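Local coordinates for ubiquinone biosynthesis protein UbiJ (Escherichia coli, PDB 6H6O) that binds hydrophobic intermediates of ubiquinone biosynthesis through its SCP2 domain and is essential for the stability of the multi-enzyme Ubi complex, at residues T19-Y31 with L59-G72. Residues are numbered along the deposited sequence; the frame is centred on the assembly and turned at random.
Sequences TAGIESLLNTFLY and LILVFSERQVDVLG. With CA (calcium ion), chain I.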
ATOM      1  N   THR A  19      -7.373  -2.465   3.470  1.00 18.61           N
ATOM      2  CA  THR A  19      -8.147  -1.253   3.813  1.00 18.16           C
ATOM      3  C   THR A  19      -7.925  -0.839   5.284  1.00 21.18           C
ATOM      4  O   THR A  19      -7.723   0.350   5.556  1.00 21.06           O
ATOM      5  CB  THR A  19      -9.612  -1.389   3.428  1.00 26.12           C
ATOM      6  OG1 THR A  19     -10.177  -2.448   4.175  1.00 26.53           O
ATOM      7  CG2 THR A  19      -9.796  -1.652   1.951  1.00 25.74           C
ATOM      8  N   ALA A  20      -7.908  -1.814   6.207  1.00 18.67           N
ATOM      9  CA  ALA A  20      -7.637  -1.552   7.639  1.00 20.26           C
ATOM     10  C   ALA A  20      -6.240  -0.928   7.864  1.00 21.20           C
ATOM     11  O   ALA A  20      -6.115   0.014   8.656  1.00 20.06           O
ATOM     12  CB  ALA A  20      -7.784  -2.830   8.450  1.00 21.79           C
ATOM     13  N   GLY A  21      -5.230  -1.431   7.142  1.00 18.37           N
ATOM     14  CA  GLY A  21      -3.849  -0.939   7.194  1.00 18.17           C
ATOM     15  C   GLY A  21      -3.746   0.493   6.692  1.00 19.37           C
ATOM     16  O   GLY A  21      -3.128   1.349   7.341  1.00 18.32           O
ATOM     17  N   ILE A  22      -4.405   0.783   5.565  1.00 15.44           N
ATOM     18  CA  ILE A  22      -4.422   2.146   5.014  1.00 15.67           C
ATOM     19  C   ILE A  22      -5.104   3.090   6.003  1.00 18.15           C
ATOM     20  O   ILE A  22      -4.596   4.183   6.237  1.00 17.86           O
ATOM     21  CB  ILE A  22      -5.035   2.193   3.568  1.00 18.30           C
ATOM     22  CG1 ILE A  22      -4.103   1.461   2.574  1.00 19.39           C
ATOM     23  CG2 ILE A  22      -5.280   3.645   3.082  1.00 19.03           C
ATOM     24  CD1 ILE A  22      -4.814   1.124   1.224  1.00 24.44           C
ATOM     25  N   GLU A  23      -6.234   2.659   6.605  1.00 15.57           N
ATOM     26  CA  GLU A  23      -6.967   3.472   7.579  1.00 15.25           C
ATOM     27  C   GLU A  23      -6.067   3.811   8.781  1.00 18.17           C
ATOM     28  O   GLU A  23      -6.002   4.979   9.191  1.00 16.82           O
ATOM     29  CB  GLU A  23      -8.242   2.741   8.050  1.00 16.41           C
ATOM     30  CG  GLU A  23      -9.038   3.551   9.057  1.00 19.84           C
ATOM     31  CD  GLU A  23     -10.402   2.984   9.403  1.00 30.04           C
ATOM     32  OE1 GLU A  23     -11.162   2.652   8.465  1.00 18.53           O
ATOM     33  OE2 GLU A  23     -10.744   2.958  10.608  1.00 31.39           O
ATOM     34  N   SER A  24      -5.361   2.787   9.329  1.00 16.42           N
ATOM     35  CA  SER A  24      -4.461   2.994  10.462  1.00 16.26           C
ATOM     36  C   SER A  24      -3.359   4.022  10.116  1.00 21.22           C
ATOM     37  O   SER A  24      -3.114   4.943  10.893  1.00 21.75           O
ATOM     38  CB  SER A  24      -3.841   1.664  10.889  1.00 19.81           C
ATOM     39  OG  SER A  24      -2.975   1.867  11.991  1.00 31.70           O
ATOM     40  N   LEU A  25      -2.741   3.872   8.937  1.00 18.42           N
ATOM     41  CA  LEU A  25      -1.679   4.754   8.429  1.00 19.09           C
ATOM     42  C   LEU A  25      -2.196   6.192   8.315  1.00 21.08           C
ATOM     43  O   LEU A  25      -1.548   7.103   8.830  1.00 20.28           O
ATOM     44  CB  LEU A  25      -1.189   4.284   7.053  1.00 20.93           C
ATOM     45  CG  LEU A  25       0.071   3.378   6.995  1.00 29.01           C
ATOM     46  CD1 LEU A  25       0.209   2.748   5.641  1.00 29.46           C
ATOM     47  CD2 LEU A  25       1.325   4.192   7.250  1.00 36.80           C
ATOM     48  N   LEU A  26      -3.350   6.387   7.647  1.00 16.76           N
ATOM     49  CA  LEU A  26      -3.959   7.713   7.468  1.00 16.97           C
ATOM     50  C   LEU A  26      -4.313   8.370   8.784  1.00 20.65           C
ATOM     51  O   LEU A  26      -4.092   9.567   8.931  1.00 21.09           O
ATOM     52  CB  LEU A  26      -5.192   7.639   6.561  1.00 16.99           C
ATOM     53  CG  LEU A  26      -4.931   7.333   5.086  1.00 21.44           C
ATOM     54  CD1 LEU A  26      -6.239   7.081   4.365  1.00 20.47           C
ATOM     55  CD2 LEU A  26      -4.082   8.446   4.402  1.00 23.77           C
ATOM     56  N   ASN A  27      -4.858   7.601   9.748  1.00 16.24           N
ATOM     57  CA  ASN A  27      -5.201   8.186  11.033  1.00 16.72           C
ATOM     58  C   ASN A  27      -3.967   8.593  11.853  1.00 20.16           C
ATOM     59  O   ASN A  27      -3.939   9.698  12.395  1.00 18.87           O
ATOM     60  CB  ASN A  27      -6.148   7.306  11.819  1.00 18.20           C
ATOM     61  CG  ASN A  27      -7.549   7.431  11.254  1.00 25.25           C
ATOM     62  OD1 ASN A  27      -8.136   8.521  11.219  1.00 20.96           O
ATOM     63  ND2 ASN A  27      -8.081   6.341  10.763  1.00 19.76           N
ATOM     64  N   THR A  28      -2.930   7.766  11.865  1.00 16.98           N
ATOM     65  CA  THR A  28      -1.714   8.142  12.597  1.00 17.39           C
ATOM     66  C   THR A  28      -1.031   9.359  11.950  1.00 22.42           C
ATOM     67  O   THR A  28      -0.541  10.247  12.654  1.00 24.26           O
ATOM     68  CB  THR A  28      -0.755   6.941  12.707  1.00 21.98           C
ATOM     69  OG1 THR A  28      -1.465   5.825  13.255  1.00 25.10           O
ATOM     70  CG2 THR A  28       0.483   7.256  13.563  1.00 27.79           C
ATOM     71  N   PHE A  29      -1.031   9.417  10.618  1.00 18.92           N
ATOM     72  CA  PHE A  29      -0.364  10.492   9.879  1.00 21.06           C
ATOM     73  C   PHE A  29      -1.118  11.839   9.893  1.00 21.94           C
ATOM     74  O   PHE A  29      -0.497  12.902  10.091  1.00 21.11           O
ATOM     75  CB  PHE A  29      -0.076  10.030   8.437  1.00 23.71           C
ATOM     76  CG  PHE A  29       0.702  10.988   7.560  1.00 26.96           C
ATOM     77  CD1 PHE A  29       2.005  11.365   7.892  1.00 33.12           C
ATOM     78  CD2 PHE A  29       0.146  11.487   6.388  1.00 30.01           C
ATOM     79  CE1 PHE A  29       2.736  12.230   7.063  1.00 34.98           C
ATOM     80  CE2 PHE A  29       0.868  12.377   5.575  1.00 34.25           C
ATOM     81  CZ  PHE A  29       2.156  12.738   5.917  1.00 32.64           C
ATOM     82  N   LEU A  30      -2.446  11.782   9.745  1.00 18.05           N
ATOM     83  CA  LEU A  30      -3.300  12.956   9.584  1.00 17.55           C
ATOM     84  C   LEU A  30      -4.118  13.383  10.784  1.00 21.92           C
ATOM     85  O   LEU A  30      -4.366  14.577  10.921  1.00 21.77           O
ATOM     86  CB  LEU A  30      -4.256  12.750   8.386  1.00 18.24           C
ATOM     87  CG  LEU A  30      -3.628  12.419   7.019  1.00 23.11           C
ATOM     88  CD1 LEU A  30      -4.705  12.101   6.008  1.00 22.80           C
ATOM     89  CD2 LEU A  30      -2.709  13.574   6.492  1.00 25.64           C
ATOM     90  N   TYR A  31      -4.561  12.447  11.631  1.00 18.29           N
ATOM     91  CA  TYR A  31      -5.458  12.768  12.744  1.00 18.16           C
ATOM     92  C   TYR A  31      -4.847  12.779  14.137  1.00 22.50           C
ATOM     93  O   TYR A  31      -5.535  13.176  15.086  1.00 24.37           O
ATOM     94  CB  TYR A  31      -6.650  11.796  12.730  1.00 18.54           C
ATOM     95  CG  TYR A  31      -7.728  12.209  11.765  1.00 19.33           C
ATOM     96  CD1 TYR A  31      -7.640  11.895  10.409  1.00 20.22           C
ATOM     97  CD2 TYR A  31      -8.833  12.940  12.200  1.00 20.02           C
ATOM     98  CE1 TYR A  31      -8.629  12.296   9.512  1.00 19.23           C
ATOM     99  CE2 TYR A  31      -9.844  13.305  11.324  1.00 20.16           C
ATOM    100  CZ  TYR A  31      -9.740  12.978   9.984  1.00 24.07           C
ATOM    101  OH  TYR A  31     -10.744  13.335   9.138  1.00 21.46           O
ATOM    102  N   LEU A  59     -10.984   2.440  -3.289  1.00 22.63           N
ATOM    103  CA  LEU A  59     -10.695   2.836  -1.914  1.00 21.48           C
ATOM    104  C   LEU A  59     -11.616   4.040  -1.656  1.00 23.85           C
ATOM    105  O   LEU A  59     -11.672   4.955  -2.467  1.00 25.04           O
ATOM    106  CB  LEU A  59      -9.246   3.286  -1.716  1.00 22.27           C
ATOM    107  CG  LEU A  59      -8.147   2.217  -1.656  1.00 29.05           C
ATOM    108  CD1 LEU A  59      -6.802   2.893  -1.503  1.00 30.18           C
ATOM    109  CD2 LEU A  59      -8.347   1.242  -0.459  1.00 32.43           C
ATOM    110  N   ILE A  60     -12.340   4.024  -0.565  1.00 16.92           N
ATOM    111  CA  ILE A  60     -13.233   5.135  -0.246  1.00 16.15           C
ATOM    112  C   ILE A  60     -12.832   5.683   1.127  1.00 19.69           C
ATOM    113  O   ILE A  60     -12.749   4.935   2.092  1.00 20.08           O
ATOM    114  CB  ILE A  60     -14.718   4.727  -0.361  1.00 18.59           C
ATOM    115  CG1 ILE A  60     -15.050   4.178  -1.793  1.00 19.10           C
ATOM    116  CG2 ILE A  60     -15.622   5.931  -0.028  1.00 19.31           C
ATOM    117  CD1 ILE A  60     -15.050   2.668  -1.916  1.00 28.89           C
ATOM    118  N   LEU A  61     -12.521   6.975   1.175  1.00 15.13           N
ATOM    119  CA  LEU A  61     -12.095   7.673   2.394  1.00 14.23           C
ATOM    120  C   LEU A  61     -13.261   8.546   2.873  1.00 18.54           C
ATOM    121  O   LEU A  61     -13.758   9.383   2.101  1.00 17.36           O
ATOM    122  CB  LEU A  61     -10.868   8.548   2.105  1.00 14.41           C
ATOM    123  CG  LEU A  61      -9.466   7.876   2.111  1.00 19.21           C
ATOM    124  CD1 LEU A  61      -9.376   6.685   1.179  1.00 20.94           C
ATOM    125  CD2 LEU A  61      -8.389   8.894   1.768  1.00 18.03           C
ATOM    126  N   VAL A  62     -13.721   8.331   4.110  1.00 13.29           N
ATOM    127  CA  VAL A  62     -14.848   9.119   4.677  1.00 13.51           C
ATOM    128  C   VAL A  62     -14.287   9.903   5.846  1.00 17.43           C
ATOM    129  O   VAL A  62     -13.911   9.306   6.850  1.00 17.55           O
ATOM    130  CB  VAL A  62     -16.041   8.222   5.115  1.00 17.77           C
ATOM    131  CG1 VAL A  62     -17.187   9.078   5.647  1.00 19.15           C
ATOM    132  CG2 VAL A  62     -16.504   7.321   3.964  1.00 17.84           C
ATOM    133  N   PHE A  63     -14.259  11.230   5.725  1.00 16.10           N
ATOM    134  CA  PHE A  63     -13.661  12.098   6.734  1.00 15.39           C
ATOM    135  C   PHE A  63     -14.631  12.575   7.820  1.00 21.10           C
ATOM    136  O   PHE A  63     -15.625  13.233   7.514  1.00 20.10           O
ATOM    137  CB  PHE A  63     -12.964  13.296   6.062  1.00 16.61           C
ATOM    138  CG  PHE A  63     -11.872  12.914   5.093  1.00 17.32           C
ATOM    139  CD1 PHE A  63     -10.555  12.758   5.529  1.00 19.08           C
ATOM    140  CD2 PHE A  63     -12.154  12.711   3.744  1.00 17.12           C
ATOM    141  CE1 PHE A  63      -9.536  12.382   4.629  1.00 19.56           C
ATOM    142  CE2 PHE A  63     -11.143  12.339   2.850  1.00 20.87           C
ATOM    143  CZ  PHE A  63      -9.834  12.181   3.298  1.00 18.89           C
ATOM    144  N   SER A  64     -14.334  12.246   9.095  1.00 18.44           N
ATOM    145  CA  SER A  64     -15.123  12.728  10.229  0.62 19.14           C
ATOM    146  C   SER A  64     -14.193  13.580  11.128  1.00 22.23           C
ATOM    147  O   SER A  64     -13.023  13.757  10.781  1.00 21.12           O
ATOM    148  CB  SER A  64     -15.805  11.578  10.977  0.62 23.76           C
ATOM    149  OG  SER A  64     -14.903  10.750  11.687  0.62 31.15           O
ATOM    150  N   GLU A  65     -14.704  14.135  12.233  1.00 17.57           N
ATOM    151  CA  GLU A  65     -13.900  14.993  13.108  1.00 17.83           C
ATOM    152  C   GLU A  65     -12.727  14.248  13.794  1.00 21.82           C
ATOM    153  O   GLU A  65     -11.645  14.796  13.864  1.00 21.75           O
ATOM    154  CB  GLU A  65     -14.760  15.741  14.135  1.00 20.29           C
ATOM    155  CG  GLU A  65     -14.018  16.916  14.766  1.00 31.96           C
ATOM    156  CD  GLU A  65     -14.585  17.454  16.063  1.00 62.85           C
ATOM    157  OE1 GLU A  65     -14.562  18.693  16.250  1.00 67.02           O
ATOM    158  OE2 GLU A  65     -15.017  16.637  16.907  1.00 57.10           O
ATOM    159  N   ARG A  66     -12.917  13.017  14.243  1.00 19.25           N
ATOM    160  CA  ARG A  66     -11.848  12.331  14.991  1.00 19.38           C
ATOM    161  C   ARG A  66     -11.059  11.317  14.179  1.00 22.58           C
ATOM    162  O   ARG A  66     -10.003  10.858  14.635  1.00 20.40           O
ATOM    163  CB  ARG A  66     -12.419  11.694  16.265  1.00 23.30           C
ATOM    164  CG  ARG A  66     -12.914  12.746  17.268  1.00 34.39           C
ATOM    165  CD  ARG A  66     -12.949  12.210  18.691  1.00 50.69           C
ATOM    166  NE  ARG A  66     -14.130  11.384  18.954  1.00 61.57           N
ATOM    167  CZ  ARG A  66     -15.192  11.788  19.645  1.00 78.66           C
ATOM    168  NH1 ARG A  66     -15.234  13.015  20.153  1.00 64.96           N
ATOM    169  NH2 ARG A  66     -16.217  10.969  19.838  1.00 68.63           N
ATOM    170  N   GLN A  67     -11.564  10.948  12.992  1.00 19.58           N
ATOM    171  CA  GLN A  67     -10.843  10.006  12.144  1.00 19.15           C
ATOM    172  C   GLN A  67     -11.334  10.005  10.727  1.00 22.07           C
ATOM    173  O   GLN A  67     -12.402  10.569  10.430  1.00 19.36           O
ATOM    174  CB  GLN A  67     -10.978   8.572  12.706  1.00 20.98           C
ATOM    175  CG  GLN A  67     -12.394   7.983  12.625  1.00 25.52           C
ATOM    176  CD  GLN A  67     -12.478   6.657  13.332  1.00 48.96           C
ATOM    177  OE1 GLN A  67     -12.193   5.616  12.745  1.00 49.51           O
ATOM    178  NE2 GLN A  67     -12.923   6.668  14.581  1.00 37.01           N
ATOM    179  N   VAL A  68     -10.580   9.297   9.868  1.00 17.30           N
ATOM    180  CA  VAL A  68     -10.983   9.005   8.493  1.00 16.44           C
ATOM    181  C   VAL A  68     -11.209   7.489   8.474  1.00 19.65           C
ATOM    182  O   VAL A  68     -10.431   6.710   9.065  1.00 18.84           O
ATOM    183  CB  VAL A  68      -9.959   9.472   7.413  1.00 19.97           C
ATOM    184  CG1 VAL A  68      -8.550   8.939   7.700  1.00 19.92           C
ATOM    185  CG2 VAL A  68     -10.413   9.091   5.992  1.00 19.59           C
ATOM    186  N   ASP A  69     -12.292   7.087   7.851  1.00 15.73           N
ATOM    187  CA  ASP A  69     -12.613   5.691   7.701  1.00 16.43           C
ATOM    188  C   ASP A  69     -12.328   5.304   6.267  1.00 21.51           C
ATOM    189  O   ASP A  69     -12.598   6.084   5.352  1.00 20.57           O
ATOM    190  CB  ASP A  69     -14.071   5.425   8.085  1.00 18.61           C
ATOM    191  CG  ASP A  69     -14.215   5.394   9.585  1.00 29.89           C
ATOM    192  OD1 ASP A  69     -13.842   4.365  10.194  1.00 30.75           O
ATOM    193  OD2 ASP A  69     -14.594   6.428  10.163  1.00 31.96           O
ATOM    194  N   VAL A  70     -11.702   4.122   6.079  1.00 18.03           N
ATOM    195  CA  VAL A  70     -11.381   3.624   4.759  1.00 17.38           C
ATOM    196  C   VAL A  70     -12.251   2.384   4.509  1.00 21.98           C
ATOM    197  O   VAL A  70     -12.302   1.490   5.361  1.00 20.08           O
ATOM    198  CB  VAL A  70      -9.869   3.356   4.527  1.00 20.75           C
ATOM    199  CG1 VAL A  70      -9.610   2.908   3.094  1.00 20.20           C
ATOM    200  CG2 VAL A  70      -9.041   4.606   4.838  1.00 20.47           C
ATOM    201  N   LEU A  71     -12.921   2.345   3.357  1.00 19.95           N
ATOM    202  CA  LEU A  71     -13.793   1.237   2.946  1.00 21.61           C
ATOM    203  C   LEU A  71     -13.382   0.752   1.565  1.00 24.74           C
ATOM    204  O   LEU A  71     -12.780   1.496   0.800  1.00 22.76           O
ATOM    205  CB  LEU A  71     -15.266   1.674   2.945  1.00 23.06           C
ATOM    206  CG  LEU A  71     -15.917   1.897   4.309  1.00 30.26           C
ATOM    207  CD1 LEU A  71     -16.201   3.373   4.532  1.00 31.61           C
ATOM    208  CD2 LEU A  71     -17.167   1.090   4.420  1.00 35.86           C
ATOM    209  N   GLY A  72     -13.715  -0.490   1.261  1.00 22.17           N
ATOM    210  CA  GLY A  72     -13.407  -1.090  -0.030  1.00 22.88           C
ATOM    211  C   GLY A  72     -14.587  -1.019  -0.975  1.00 27.19           C
ATOM    212  O   GLY A  72     -14.419  -1.245  -2.176  1.00 26.47           O
TER
HETATM  213 CA    CA I 207     -12.882   2.087   9.948  0.50 17.83          CA
HETATM  214  O   HOH W   1      -8.154   8.816  14.529  1.00 29.24           O
HETATM  215  O   HOH W   2      -8.170  12.747  16.170  1.00 40.18           O
HETATM  216  O   HOH W   3     -13.806   1.520   7.776  1.00 30.61           O
HETATM  217  O   HOH W   4     -14.985   1.024  10.307  1.00 48.65           O
HETATM  218  O   HOH W   5     -12.853   2.219  12.142  1.00 43.04           O
HETATM  219  O   HOH W   6     -11.855   0.096   9.924  1.00 35.34           O
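Helix 19-30 runs nearly antiparallel to strand 68-71, an outermost strand of the SCP2 sheet, at 161° and an axis distance of 7.5 Å, and Glu23 lies opposite Val70. Side chains of the helix take the place of a further strand along this edge. Asn27 pairs with Val68 at both ends of its amide: OD1 accepts from Val68 N at 2.9 Å, on a lone pair in the carbonyl plane, while ND2 donates close to the amide plane to Val68 O. With CG anti to the backbone N (chi1 -180°), Glu23 reaches out across the strand edge, and OE1 receives Val70 N in an almost straight bond of 173°, approached from above the carboxylate plane. The same carboxylate chelates a calcium ion through both oxygens; Asp69 OD1 adds a ligand at 2.5 Å and four waters complete the shell, one of them also donating to Val70 O. On the face of the helix turned to the sheet, beside the polar contacts, Leu26 CD1 touches both Leu61 CD2 and Val70 CG2, its side chain crossing each at about a right angle, and Ile22 meets Leu59 tip to tip. Tyr31 lies against the hairpin turn, Gln67 CA resting over one ring face at 3.6 Å from the centroid, while Tyr31 OH donates to Ser64 O at 2.8 Å. An alanine in place of Tyr31 is likely to leave Ser64 O without this donor and the backbone at Gln67 without its aromatic cover. Farther along, Leu30 packs on helix 113-128, and Phe29 meets Phe14 of the second subunit. Val68 N, Val68 O and Val70 N of the edge strand are thus paired with Asn27 and Glu23, and calcium probably offsets the repulsion between the two carboxylates, whose planes stand nearly perpendicular.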